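Local structure of mRNA transport regulator MTR2 (Candida albicans, 1Q42) at residues P31-F36 against V168-D173. The protein affects mRNA transport from the nucleus to the cytoplasm and binds Mex67, an export partner with an NTF2-like domain. Numbering follows the deposited sequence.
Sequences PFLKRF and VNLVVD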
loop_
_atom_site.group_PDB
_atom_site.type_symbol
_atom_site.label_atom_id
_atom_site.label_comp_id
_atom_site.label_asym_id
_atom_site.label_seq_id
_atom_site.Cartn_x
_atom_site.Cartn_y
_atom_site.Cartn_z
ATOM N N PRO A 31 5.497 8.360 10.835
ATOM C CA PRO A 31 4.985 9.162 9.715
ATOM C C PRO A 31 5.165 8.487 8.356
ATOM O O PRO A 31 4.257 8.589 7.535
ATOM C CB PRO A 31 5.799 10.467 9.787
ATOM C CG PRO A 31 6.495 10.461 11.085
ATOM C CD PRO A 31 6.527 9.076 11.608
ATOM N N PHE A 32 6.293 7.806 8.131
ATOM C CA PHE A 32 6.515 7.088 6.872
ATOM C C PHE A 32 5.473 5.998 6.659
ATOM O O PHE A 32 4.921 5.882 5.569
ATOM C CB PHE A 32 7.913 6.466 6.814
ATOM C CG PHE A 32 8.034 5.346 5.806
ATOM C CD1 PHE A 32 7.942 5.609 4.442
ATOM C CD2 PHE A 32 8.241 4.036 6.218
ATOM C CE1 PHE A 32 8.054 4.577 3.499
ATOM C CE2 PHE A 32 8.354 3.005 5.279
ATOM C CZ PHE A 32 8.255 3.284 3.923
ATOM N N LEU A 33 5.205 5.211 7.695
ATOM C CA LEU A 33 4.211 4.129 7.593
ATOM C C LEU A 33 2.818 4.670 7.333
ATOM O O LEU A 33 2.062 4.100 6.548
ATOM C CB LEU A 33 4.209 3.250 8.847
ATOM C CG LEU A 33 5.482 2.450 9.103
ATOM C CD1 LEU A 33 5.364 1.647 10.401
ATOM C CD2 LEU A 33 5.832 1.516 7.929
ATOM N N LYS A 34 2.477 5.774 7.987
ATOM C CA LYS A 34 1.168 6.387 7.791
ATOM C C LYS A 34 1.006 6.913 6.367
ATOM O O LYS A 34 -0.060 6.764 5.769
ATOM C CB LYS A 34 0.915 7.457 8.849
ATOM C CG LYS A 34 0.675 6.828 10.205
ATOM C CD LYS A 34 0.545 7.845 11.318
ATOM C CE LYS A 34 -0.222 7.240 12.486
ATOM N NZ LYS A 34 -0.067 8.020 13.736
ATOM N N ARG A 35 2.071 7.469 5.807
ATOM C CA ARG A 35 2.061 7.930 4.423
ATOM C C ARG A 35 1.901 6.763 3.436
ATOM O O ARG A 35 1.149 6.852 2.465
ATOM C CB ARG A 35 3.343 8.690 4.094
ATOM C CG ARG A 35 3.338 10.124 4.528
ATOM C CD ARG A 35 4.490 10.917 3.948
ATOM N NE ARG A 35 5.748 10.611 4.627
ATOM C CZ ARG A 35 6.796 9.987 4.093
ATOM N NH1 ARG A 35 6.787 9.548 2.831
ATOM N NH2 ARG A 35 7.875 9.789 4.842
ATOM N N PHE A 36 2.618 5.677 3.691
ATOM C CA PHE A 36 2.504 4.458 2.881
ATOM C C PHE A 36 1.062 3.930 2.887
ATOM O O PHE A 36 0.460 3.705 1.843
ATOM C CB PHE A 36 3.484 3.410 3.396
ATOM C CG PHE A 36 3.292 2.069 2.789
ATOM C CD1 PHE A 36 3.641 1.839 1.468
ATOM C CD2 PHE A 36 2.722 1.047 3.521
ATOM C CE1 PHE A 36 3.443 0.595 0.905
ATOM C CE2 PHE A 36 2.526 -0.202 2.953
ATOM C CZ PHE A 36 2.885 -0.418 1.652
ATOM N N VAL A 168 2.508 -6.525 7.680
ATOM C CA VAL A 168 3.299 -6.093 6.551
ATOM C C VAL A 168 4.767 -6.089 6.973
ATOM O O VAL A 168 5.098 -5.624 8.061
ATOM C CB VAL A 168 2.902 -4.671 6.096
ATOM C CG1 VAL A 168 3.771 -4.223 4.944
ATOM C CG2 VAL A 168 1.456 -4.609 5.705
ATOM N N ASN A 169 5.622 -6.626 6.108
ATOM C CA ASN A 169 7.059 -6.558 6.270
ATOM C C ASN A 169 7.644 -5.771 5.094
ATOM O O ASN A 169 7.396 -6.092 3.957
ATOM C CB ASN A 169 7.672 -7.964 6.302
ATOM C CG ASN A 169 7.301 -8.733 7.548
ATOM O OD1 ASN A 169 7.555 -8.288 8.661
ATOM N ND2 ASN A 169 6.697 -9.891 7.364
ATOM N N LEU A 170 8.396 -4.720 5.392
ATOM C CA LEU A 170 9.041 -3.895 4.373
ATOM C C LEU A 170 10.559 -3.928 4.579
ATOM O O LEU A 170 11.030 -3.991 5.716
ATOM C CB LEU A 170 8.584 -2.437 4.524
ATOM C CG LEU A 170 7.105 -2.064 4.387
ATOM C CD1 LEU A 170 6.947 -0.518 4.508
ATOM C CD2 LEU A 170 6.473 -2.576 3.135
ATOM N N VAL A 171 11.316 -3.898 3.497
ATOM C CA VAL A 171 12.730 -3.561 3.549
ATOM C C VAL A 171 12.857 -2.254 2.757
ATOM O O VAL A 171 12.503 -2.205 1.580
ATOM C CB VAL A 171 13.612 -4.663 2.962
ATOM C CG1 VAL A 171 15.083 -4.286 3.114
ATOM C CG2 VAL A 171 13.328 -6.004 3.648
ATOM N N VAL A 172 13.319 -1.197 3.419
ATOM C CA VAL A 172 13.249 0.163 2.890
ATOM C C VAL A 172 14.607 0.832 2.974
ATOM O O VAL A 172 15.341 0.609 3.920
ATOM C CB VAL A 172 12.241 1.031 3.705
ATOM C CG1 VAL A 172 11.974 2.358 2.996
ATOM C CG2 VAL A 172 10.938 0.280 3.949
ATOM N N ASP A 173 14.939 1.658 1.988
ATOM C CA ASP A 173 16.179 2.439 2.033
ATOM C C ASP A 173 16.172 3.355 3.259
ATOM O O ASP A 173 15.117 3.839 3.662
ATOM C CB ASP A 173 16.324 3.293 0.763
ATOM C CG ASP A 173 16.766 2.493 -0.452
ATOM O OD1 ASP A 173 17.012 1.275 -0.337
ATOM O OD2 ASP A 173 16.897 3.016 -1.583
#
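L170 reaches from strand 164-173 toward the helix, into a triangle of F32, L33 and F36, all on one side of helix 29-40. This is the core of the NTF2 fold, where the N-terminal helix lies across the concave side of a curved sheet; here the axes of 31-36 and 168-173 approach to 12.4 Å, with their directions 113° apart, and side chains alone bridge the gap. Walking along the strand, V168 comes first, directed at the helix; its CG1 stays 4.7 Å from F36 CE2, and it packs on F123 and Y188. Next, N169 faces the other way, and its ND2 is hydrogen-bonded to D187 OD2. L170 then divides its two methyls: CD1 sits 3.9 Å from F32 CE2 and 4.1 Å from L33 CD2, while CD2 looks to F36 CZ at 4.4 Å. Past V171, which again turns to the far side of the sheet, V172 meets the outer end of the F32 ring. With CG anti to the backbone N (chi1 160°), that ring extends toward the sheet, and I182 and V176 also pack against it. Both V172 methyls lie against its CE2-CZ end, CG1 3.9 Å from F32 CZ, and CG2 4.0 Å from both F32 CE2 and F32 CZ.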